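Local coordinates for probable 2-dehydro-3-deoxygalactonokinase DgoK1 (Sinorhizobium meliloti, PDB 3T69), which probably phosphorylates 2-dehydro-3-deoxy-D-galactonate with ATP, the second of three steps from galactonate to glyceraldehyde 3-phosphate and pyruvate, at residues 65-70 against 104-109; 80-85 against 97-102; 32-37 against 53-58; 87-92 against 112-117. One frame throughout, in Å; residues are numbered along the deposited sequence.

Contact 1 (65-70 against 104-109)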
# COMPACT_ATOMS: atom_id res chain seq x y z
N LEU B 65 -12.20 5.80 -41.82
CA LEU B 65 -11.09 4.96 -41.49
C LEU B 65 -11.57 4.26 -40.27
O LEU B 65 -12.04 4.92 -39.36
CB LEU B 65 -9.85 5.79 -41.19
CG LEU B 65 -8.59 4.98 -40.85
CD1 LEU B 65 -7.92 4.33 -42.10
CD2 LEU B 65 -7.60 5.83 -40.01
N PRO B 66 -11.46 2.92 -40.26
CA PRO B 66 -11.94 2.12 -39.14
C PRO B 66 -11.00 2.30 -37.96
O PRO B 66 -9.95 2.90 -38.13
CB PRO B 66 -11.86 0.67 -39.68
CG PRO B 66 -10.85 0.72 -40.75
CD PRO B 66 -10.66 2.12 -41.22
N ILE B 67 -11.37 1.78 -36.78
CA ILE B 67 -10.64 1.99 -35.52
C ILE B 67 -10.61 0.72 -34.69
O ILE B 67 -11.65 0.13 -34.40
CB ILE B 67 -11.28 3.09 -34.68
CG1 ILE B 67 -11.68 4.27 -35.57
CG2 ILE B 67 -10.36 3.52 -33.57
CD1 ILE B 67 -11.61 5.63 -34.86
N ILE B 68 -9.40 0.34 -34.29
CA ILE B 68 -9.18 -0.80 -33.44
C ILE B 68 -8.55 -0.29 -32.14
O ILE B 68 -7.57 0.47 -32.16
CB ILE B 68 -8.33 -1.83 -34.16
CG1 ILE B 68 -8.22 -3.12 -33.36
CG2 ILE B 68 -7.01 -1.24 -34.54
CD1 ILE B 68 -9.59 -3.79 -33.10
N ILE B 69 -9.17 -0.66 -31.03
CA ILE B 69 -8.82 -0.13 -29.72
C ILE B 69 -8.65 -1.23 -28.71
O ILE B 69 -9.51 -2.10 -28.59
CB ILE B 69 -9.89 0.78 -29.16
CG1 ILE B 69 -10.39 1.78 -30.23
CG2 ILE B 69 -9.36 1.45 -27.94
CD1 ILE B 69 -11.48 2.75 -29.73
N CYS B 70 -7.55 -1.18 -27.97
CA CYS B 70 -7.31 -2.09 -26.88
C CYS B 70 -7.30 -1.29 -25.56
O CYS B 70 -7.21 -0.06 -25.59
CB CYS B 70 -5.99 -2.85 -27.12
SG CYS B 70 -4.49 -1.86 -26.92
N VAL B 104 -22.38 4.83 -37.59
CA VAL B 104 -22.73 4.67 -39.00
C VAL B 104 -21.50 5.02 -39.89
O VAL B 104 -21.27 4.39 -40.93
CB VAL B 104 -24.04 5.45 -39.36
CG1 VAL B 104 -24.04 6.90 -38.78
CG2 VAL B 104 -24.27 5.48 -40.87
N ASP B 105 -20.69 5.97 -39.43
CA ASP B 105 -19.50 6.45 -40.13
C ASP B 105 -18.25 5.62 -40.10
O ASP B 105 -17.41 5.76 -41.00
CB ASP B 105 -19.16 7.86 -39.68
CG ASP B 105 -20.21 8.81 -40.05
OD1 ASP B 105 -20.11 9.99 -39.69
OD2 ASP B 105 -21.16 8.33 -40.72
N ARG B 106 -18.08 4.80 -39.07
CA ARG B 106 -16.89 3.95 -38.99
C ARG B 106 -17.09 2.73 -38.18
O ARG B 106 -17.95 2.69 -37.29
CB ARG B 106 -15.65 4.66 -38.45
CG ARG B 106 -15.87 6.01 -37.83
CD ARG B 106 -14.57 6.48 -37.30
NE ARG B 106 -14.39 7.90 -37.57
CZ ARG B 106 -13.48 8.40 -38.41
NH1 ARG B 106 -12.67 7.58 -39.12
NH2 ARG B 106 -13.37 9.72 -38.54
N ASP B 107 -16.28 1.73 -38.55
CA ASP B 107 -16.29 0.44 -37.93
C ASP B 107 -15.28 0.48 -36.79
O ASP B 107 -14.08 0.37 -36.99
CB ASP B 107 -15.94 -0.64 -38.95
CG ASP B 107 -15.92 -2.03 -38.35
OD1 ASP B 107 -15.71 -2.20 -37.13
OD2 ASP B 107 -16.06 -3.00 -39.09
N ILE B 108 -15.81 0.66 -35.59
CA ILE B 108 -15.02 0.82 -34.36
C ILE B 108 -15.19 -0.44 -33.54
O ILE B 108 -16.30 -0.79 -33.14
CB ILE B 108 -15.54 2.04 -33.52
CG1 ILE B 108 -15.63 3.30 -34.37
CG2 ILE B 108 -14.64 2.32 -32.32
CD1 ILE B 108 -15.79 4.58 -33.56
N ARG B 109 -14.07 -1.13 -33.28
CA ARG B 109 -14.05 -2.27 -32.37
C ARG B 109 -13.08 -2.08 -31.22
O ARG B 109 -12.01 -1.47 -31.39
CB ARG B 109 -13.61 -3.52 -33.12
CG ARG B 109 -14.08 -3.58 -34.55
CD ARG B 109 -15.17 -4.60 -34.69
NE ARG B 109 -15.73 -4.65 -36.04
CZ ARG B 109 -15.72 -5.74 -36.80
NH1 ARG B 109 -15.16 -6.86 -36.36
NH2 ARG B 109 -16.26 -5.70 -37.99
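L65 and R106 meet where the loops leading into the two strands come together. R106 NH1 lies 2.7 Å from L65 O, in the carbonyl plane on a lone pair. NH1 also bonds P62 O, so one cationic nitrogen ties down two loop carbonyls. With an alanine here both carbonyls would probably lose this donor, and the packing beside I67 and L56 would open. P66, which has no N-H to offer, lays its CB 3.5 Å from D107 O. I67 then binds on both sides of I108: its N donates to D107 O at 3.1 Å, and its O accepts from R109 N at 2.9 Å. With CG1 beside the backbone N (chi1 -42°), I67 CD1 reaches 3.9 Å from R106 CD. I68 points to the other face, its CD1 4.0 Å from R109 CB, while R109 grips the D107 carboxylate side-on through NE and NH2. I69 N donates to R109 O, and I69 CD1 meets I108 CG2. Beta-branched isoleucine suits these extended strands. This is parallel beta pairing, with strand 9-14 on the far side of 67-71, consistent with the ribonuclease H-like core of ASKHA kinases.

Contact 2 (80-85 against 97-102). With SO4 (sulfate ion), chain F.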
# COMPACT_ATOMS: atom_id res chain seq x y z
N LYS B 80 -17.45 0.85 -23.46
CA LYS B 80 -18.40 -0.23 -23.56
C LYS B 80 -17.70 -1.49 -23.10
O LYS B 80 -16.54 -1.69 -23.43
CB LYS B 80 -18.88 -0.39 -24.99
CG LYS B 80 -20.04 -1.34 -25.09
CD LYS B 80 -20.66 -1.28 -26.44
CE LYS B 80 -21.63 -2.42 -26.62
NZ LYS B 80 -21.90 -2.54 -28.06
N GLU B 81 -18.38 -2.31 -22.31
CA GLU B 81 -17.75 -3.50 -21.77
C GLU B 81 -17.35 -4.43 -22.94
O GLU B 81 -18.19 -4.90 -23.69
CB GLU B 81 -18.66 -4.18 -20.71
CG GLU B 81 -18.37 -5.68 -20.49
CD GLU B 81 -18.61 -6.20 -19.05
OE1 GLU B 81 -18.23 -7.39 -18.82
OE2 GLU B 81 -19.13 -5.44 -18.17
N ALA B 82 -16.05 -4.63 -23.13
CA ALA B 82 -15.54 -5.64 -24.06
C ALA B 82 -15.48 -6.91 -23.22
O ALA B 82 -15.70 -6.86 -22.04
CB ALA B 82 -14.17 -5.23 -24.57
N GLY B 83 -15.23 -8.07 -23.75
CA GLY B 83 -15.31 -9.15 -22.75
C GLY B 83 -13.98 -9.48 -22.12
O GLY B 83 -13.12 -8.61 -21.96
N TYR B 84 -13.82 -10.75 -21.80
CA TYR B 84 -12.54 -11.28 -21.40
C TYR B 84 -12.54 -12.65 -22.03
O TYR B 84 -13.58 -13.31 -22.10
CB TYR B 84 -12.48 -11.51 -19.90
CG TYR B 84 -12.31 -10.34 -18.99
CD1 TYR B 84 -13.26 -10.08 -17.99
CD2 TYR B 84 -11.17 -9.53 -19.06
CE1 TYR B 84 -13.10 -8.99 -17.10
CE2 TYR B 84 -11.00 -8.45 -18.19
CZ TYR B 84 -11.96 -8.18 -17.20
OH TYR B 84 -11.76 -7.12 -16.33
N ILE B 85 -11.38 -13.10 -22.46
CA ILE B 85 -11.27 -14.45 -22.91
C ILE B 85 -10.54 -15.08 -21.76
O ILE B 85 -9.56 -14.52 -21.20
CB ILE B 85 -10.45 -14.60 -24.24
CG1 ILE B 85 -11.15 -13.91 -25.42
CG2 ILE B 85 -10.18 -16.08 -24.57
CD1 ILE B 85 -10.18 -13.62 -26.64
N ARG B 97 -12.93 -12.02 -31.04
CA ARG B 97 -13.85 -11.69 -29.95
C ARG B 97 -14.09 -10.18 -29.68
O ARG B 97 -14.71 -9.80 -28.68
CB ARG B 97 -13.44 -12.46 -28.69
CG ARG B 97 -14.21 -13.76 -28.52
CD ARG B 97 -13.59 -14.88 -29.27
NE ARG B 97 -14.41 -15.35 -30.39
CZ ARG B 97 -13.91 -16.01 -31.47
NH1 ARG B 97 -12.57 -16.23 -31.58
NH2 ARG B 97 -14.74 -16.42 -32.44
N ALA B 98 -13.61 -9.32 -30.58
CA ALA B 98 -13.75 -7.88 -30.39
C ALA B 98 -15.21 -7.39 -30.39
O ALA B 98 -16.12 -8.03 -30.92
CB ALA B 98 -12.96 -7.15 -31.40
N THR B 99 -15.43 -6.22 -29.80
CA THR B 99 -16.77 -5.72 -29.53
C THR B 99 -16.99 -4.40 -30.27
O THR B 99 -16.19 -3.50 -30.17
CB THR B 99 -16.95 -5.52 -27.96
OG1 THR B 99 -16.95 -6.78 -27.28
CG2 THR B 99 -18.19 -4.74 -27.62
N ALA B 100 -18.09 -4.28 -31.01
CA ALA B 100 -18.32 -3.07 -31.79
C ALA B 100 -18.79 -1.93 -30.89
O ALA B 100 -19.47 -2.16 -29.90
CB ALA B 100 -19.34 -3.32 -32.89
N ILE B 101 -18.40 -0.71 -31.26
CA ILE B 101 -19.07 0.50 -30.83
C ILE B 101 -19.92 1.00 -32.00
O ILE B 101 -19.40 1.23 -33.09
CB ILE B 101 -18.06 1.58 -30.35
CG1 ILE B 101 -17.22 0.95 -29.24
CG2 ILE B 101 -18.78 2.89 -29.96
CD1 ILE B 101 -16.71 1.86 -28.28
N PRO B 102 -21.25 1.08 -31.79
CA PRO B 102 -22.10 1.43 -32.92
C PRO B 102 -21.69 2.78 -33.51
O PRO B 102 -21.43 3.71 -32.77
CB PRO B 102 -23.52 1.49 -32.28
CG PRO B 102 -23.43 0.65 -31.07
CD PRO B 102 -22.03 0.87 -30.55
S SO4 F . -20.83 -6.94 -31.20
O1 SO4 F . -21.20 -5.65 -30.63
O2 SO4 F . -21.07 -7.97 -30.22
O3 SO4 F . -21.52 -7.24 -32.43
O4 SO4 F . -19.43 -6.92 -31.60
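The flat group that K80 meets is the peptide carbonyl of A100. The lysine ammonium approaches it end-on, NZ 3.1 Å from A100 O with a C=O...N angle of 161°. The amide N-H of A100 points to a sulfate ion, its N 3.0 Å from sulfate O4, with a second, weak bond to O1. The P102 ring comes near the ammonium with its CD.

Lysine suits its place by length: with CG anti to the backbone N (chi1 -170°) and every later bond extended, the chain reaches across to strand 99-101. In the middle T99 faces A82, whose small methyl lets T99 OG1 come within 3.7 Å of A82 CA, while T99 CG2 lies 3.9 Å from E81 O. At the far end I85 CD1 touches R97 CB at 4.0 Å, the two side chains crossing at about a right angle. No backbone bond joins the segments; both pair with strand 108-116, G83 and I85 at G113 and T99 at I110. Next to I85, Y84 packs on L227 of the second subunit. The sulfate, probably from the crystallisation liquor, has O1 4.1 Å from K80 NZ, near but not bonded, so the ammonium probably adds only a longer-range pull to the A100 amide in making this exposed edge attractive to anions.

Contact 3 (32-37 against 53-58)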
# COMPACT_ATOMS: atom_id res chain seq x y z
N ALA B 32 0.75 8.86 -38.98
CA ALA B 32 0.67 9.91 -37.95
C ALA B 32 0.64 9.33 -36.51
O ALA B 32 0.75 8.10 -36.33
CB ALA B 32 -0.49 10.83 -38.22
N GLU B 33 0.50 10.20 -35.49
CA GLU B 33 0.57 9.82 -34.04
C GLU B 33 -0.01 10.91 -33.12
O GLU B 33 0.12 12.10 -33.39
CB GLU B 33 2.01 9.49 -33.59
CG GLU B 33 2.16 9.04 -32.09
CD GLU B 33 3.27 9.77 -31.29
OE1 GLU B 33 4.39 9.97 -31.83
OE2 GLU B 33 3.02 10.14 -30.12
N ARG B 34 -0.65 10.49 -32.03
CA ARG B 34 -1.12 11.41 -30.98
C ARG B 34 -0.94 10.78 -29.60
O ARG B 34 -1.16 9.57 -29.42
CB ARG B 34 -2.59 11.81 -31.20
CG ARG B 34 -2.85 12.62 -32.45
CD ARG B 34 -2.62 14.09 -32.23
NE ARG B 34 -3.80 14.71 -31.63
CZ ARG B 34 -3.91 16.00 -31.35
NH1 ARG B 34 -2.93 16.83 -31.61
NH2 ARG B 34 -5.03 16.47 -30.81
N ARG B 35 -0.52 11.61 -28.65
CA ARG B 35 -0.37 11.23 -27.26
C ARG B 35 -1.08 12.26 -26.38
O ARG B 35 -1.16 13.44 -26.71
CB ARG B 35 1.11 11.13 -26.88
CG ARG B 35 1.77 9.83 -27.26
CD ARG B 35 3.17 9.65 -26.66
NE ARG B 35 3.92 8.56 -27.30
CZ ARG B 35 3.48 7.29 -27.43
NH1 ARG B 35 2.28 6.93 -26.98
NH2 ARG B 35 4.24 6.38 -28.03
N SER B 36 -1.58 11.80 -25.25
CA SER B 36 -2.07 12.70 -24.23
C SER B 36 -2.30 11.89 -22.96
O SER B 36 -1.97 10.70 -22.91
CB SER B 36 -3.35 13.38 -24.70
OG SER B 36 -4.31 12.41 -25.05
N ALA B 37 -2.86 12.54 -21.94
CA ALA B 37 -3.08 11.91 -20.65
C ALA B 37 -4.57 11.73 -20.36
O ALA B 37 -4.97 11.50 -19.23
CB ALA B 37 -2.41 12.73 -19.55
N ASP B 53 -12.84 11.66 -31.62
CA ASP B 53 -13.11 12.48 -32.81
C ASP B 53 -12.11 13.65 -32.94
O ASP B 53 -11.63 13.92 -34.05
CB ASP B 53 -14.58 12.90 -32.89
CG ASP B 53 -15.50 11.73 -33.32
OD1 ASP B 53 -14.99 10.77 -33.95
OD2 ASP B 53 -16.71 11.76 -33.04
N GLY B 54 -11.79 14.27 -31.79
CA GLY B 54 -10.77 15.32 -31.69
C GLY B 54 -9.44 14.90 -32.25
O GLY B 54 -8.92 15.52 -33.17
N HIS B 55 -8.87 13.82 -31.73
CA HIS B 55 -7.61 13.30 -32.26
C HIS B 55 -7.63 12.91 -33.73
O HIS B 55 -6.61 13.03 -34.44
CB HIS B 55 -7.11 12.16 -31.39
CG HIS B 55 -6.57 12.63 -30.08
ND1 HIS B 55 -5.34 13.26 -29.98
CD2 HIS B 55 -7.11 12.65 -28.84
CE1 HIS B 55 -5.13 13.60 -28.72
NE2 HIS B 55 -6.18 13.24 -28.01
N LEU B 56 -8.80 12.48 -34.18
CA LEU B 56 -9.01 12.10 -35.57
C LEU B 56 -9.04 13.31 -36.47
O LEU B 56 -8.43 13.28 -37.54
CB LEU B 56 -10.30 11.28 -35.73
CG LEU B 56 -10.22 9.77 -35.42
CD1 LEU B 56 -11.56 9.11 -35.74
CD2 LEU B 56 -9.08 9.04 -36.14
N ALA B 57 -9.75 14.36 -36.03
CA ALA B 57 -9.76 15.62 -36.77
C ALA B 57 -8.31 16.16 -36.87
O ALA B 57 -7.79 16.42 -37.97
CB ALA B 57 -10.67 16.64 -36.08
N ALA B 58 -7.67 16.25 -35.71
CA ALA B 58 -6.31 16.73 -35.63
C ALA B 58 -5.48 16.16 -36.77
O ALA B 58 -4.98 16.93 -37.61
CB ALA B 58 -5.70 16.39 -34.29
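R34 and H55 form the close part of this contact between strand 32-36 and helix 53-58, whose axes approach to 9.3 Å. R34 NE donates to H55 ND1 at 2.7 Å, the arginine nitrogen lying a little out of the imidazole plane; the guanidinium and ring planes stand 62° apart. Bends at chi2 and chi3 (-86° and -83°) turn the chain so that one face of its guanidinium meets the methyl of A58, CB lying 3.5 Å from R34 CZ. Alanine, one turn after the histidine, is small enough to let the flat cation settle there. A leucine in place of R34 would probably leave ND1 without its donor and the A58 methyl without its flat cover.

The other side is looser. S36 OG stands 3.6 Å from H55 NE2, and both atoms bond instead to E38 OE1, while R35 turns from the helix to a salt bridge with D291. Much of the A58 and R35 surface is exposed, whereas the H55 ring is buried and stacks on F19. With ND1 accepting from an arginine and NE2 bonded to a carboxylate, the histidine is probably neutral with its proton on NE2, and so sits between a cation and an anion, bonded to each.

Contact 4 (87-92 against 112-117)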
# COMPACT_ATOMS: atom_id res chain seq x y z
N THR B 87 -8.27 -17.85 -19.67
CA THR B 87 -6.99 -18.45 -19.87
C THR B 87 -7.10 -19.90 -19.46
O THR B 87 -7.86 -20.23 -18.60
CB THR B 87 -5.92 -17.81 -18.96
OG1 THR B 87 -6.32 -17.95 -17.58
CG2 THR B 87 -5.72 -16.37 -19.30
N PRO B 88 -6.33 -20.78 -20.07
CA PRO B 88 -5.37 -20.50 -21.14
C PRO B 88 -6.14 -20.09 -22.38
O PRO B 88 -7.25 -20.56 -22.61
CB PRO B 88 -4.68 -21.85 -21.36
CG PRO B 88 -5.04 -22.68 -20.10
CD PRO B 88 -6.43 -22.23 -19.80
N ALA B 89 -5.54 -19.18 -23.14
CA ALA B 89 -6.20 -18.59 -24.25
C ALA B 89 -5.17 -18.47 -25.33
O ALA B 89 -4.03 -18.00 -25.09
CB ALA B 89 -6.72 -17.20 -23.87
N ALA B 90 -5.57 -18.89 -26.53
CA ALA B 90 -4.73 -18.68 -27.70
C ALA B 90 -4.82 -17.21 -28.09
O ALA B 90 -5.91 -16.69 -28.35
CB ALA B 90 -5.20 -19.60 -28.84
N LEU B 91 -3.68 -16.54 -28.15
CA LEU B 91 -3.63 -15.13 -28.62
C LEU B 91 -4.37 -14.85 -29.91
O LEU B 91 -4.83 -13.74 -30.12
CB LEU B 91 -2.18 -14.72 -28.81
CG LEU B 91 -1.31 -14.22 -27.64
CD1 LEU B 91 -2.05 -14.15 -26.33
CD2 LEU B 91 0.00 -15.00 -27.51
N ALA B 92 -4.45 -15.83 -30.79
CA ALA B 92 -5.12 -15.67 -32.07
C ALA B 92 -6.65 -15.59 -31.96
O ALA B 92 -7.33 -15.24 -32.94
CB ALA B 92 -4.69 -16.80 -33.06
N PRO B 112 -11.17 -7.62 -26.38
CA PRO B 112 -11.39 -8.08 -25.03
C PRO B 112 -10.07 -8.10 -24.23
O PRO B 112 -8.98 -7.94 -24.81
CB PRO B 112 -11.88 -9.50 -25.28
CG PRO B 112 -11.18 -9.87 -26.57
CD PRO B 112 -11.45 -8.68 -27.36
N GLY B 113 -10.18 -8.32 -22.91
CA GLY B 113 -9.00 -8.62 -22.10
C GLY B 113 -8.88 -10.12 -21.88
O GLY B 113 -9.61 -10.88 -22.48
N LEU B 114 -7.97 -10.53 -21.00
CA LEU B 114 -7.94 -11.89 -20.50
C LEU B 114 -8.33 -12.03 -19.00
O LEU B 114 -8.02 -11.19 -18.19
CB LEU B 114 -6.56 -12.53 -20.74
CG LEU B 114 -5.97 -12.49 -22.16
CD1 LEU B 114 -4.59 -13.11 -22.19
CD2 LEU B 114 -6.82 -13.24 -23.14
N ALA B 115 -9.01 -13.10 -18.65
CA ALA B 115 -9.31 -13.38 -17.27
C ALA B 115 -8.79 -14.75 -16.87
O ALA B 115 -8.96 -15.72 -17.61
CB ALA B 115 -10.81 -13.30 -17.02
N GLN B 116 -8.18 -14.80 -15.69
CA GLN B 116 -7.86 -16.03 -15.04
C GLN B 116 -8.97 -16.25 -14.02
O GLN B 116 -9.11 -15.51 -13.06
CB GLN B 116 -6.48 -15.92 -14.41
CG GLN B 116 -5.86 -17.27 -14.06
CD GLN B 116 -4.44 -17.15 -13.50
OE1 GLN B 116 -3.50 -17.71 -14.07
NE2 GLN B 116 -4.27 -16.41 -12.38
N ARG B 117 -9.80 -17.26 -14.25
CA ARG B 117 -11.00 -17.48 -13.44
C ARG B 117 -10.80 -18.30 -12.14
O ARG B 117 -11.66 -18.32 -11.28
CB ARG B 117 -12.13 -18.07 -14.29
CG ARG B 117 -12.75 -17.04 -15.22
CD ARG B 117 -14.13 -17.42 -15.78
NE ARG B 117 -14.99 -16.23 -15.81
CZ ARG B 117 -15.88 -15.94 -14.86
NH1 ARG B 117 -16.06 -16.78 -13.82
NH2 ARG B 117 -16.59 -14.81 -14.94
O HOH W 1 -9.48 -19.46 -16.21
O HOH W 2 -4.88 -19.74 -15.82
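Q116 OE1 is gripped by two donors, the backbone N of F166 and a water 3.0 Å away, and this water in turn accepts from T87 OG1 at 2.9 Å. Q116 NE2 donates to H121 O, so an amide with both donor and acceptor ends suits the place, and these bonds fix which way its head is turned. T87 also binds directly: its N donates to A115 O at 3.0 Å, and a second water links T87 O to R117 N. The threonine hydroxyl lies between the backbone N and the carbonyl carbon (chi1 58°), which lays OG1 3.6 Å from Q116 CG and puts CG2 beside the backbone N, 4.2 Å from L114 CB.

Here the chain leaves strand 84-86, a parallel neighbour of 108-116, and crosses through the cis peptide before P88 to strand 89-90, the edge of the second mixed sheet beside 162-169. The contact thus spans the junction of the two sheets. Beyond T87 the packing is apolar: A89 CB meets L114 CD2 at 4.0 Å, the small methyl leaving room for the leucine. A115, pointing away from 87-92, packs on L228 of the second subunit.

Overall arrangement
Contact 4 is buried, contacts 1 and 2 are partly so, and contact 3 lies at the surface. Strand 108-116 serves both contact 1 and contact 4, one near its start and the other near its end; contact 2 sits between them, joined to it by I101 N to I108 O and by I85 to G113 and A115. Contact 3 packs helix 50-58 on strand 30-36 of the same sheet and meets contact 1 through L56, which packs on I67 and R106. The chemistry follows: backbone pairing with aliphatic cover in contact 1, water bridges and methyl packing in contact 4, a long lysine arm in contact 2, and an arginine-histidine pair in contact 3.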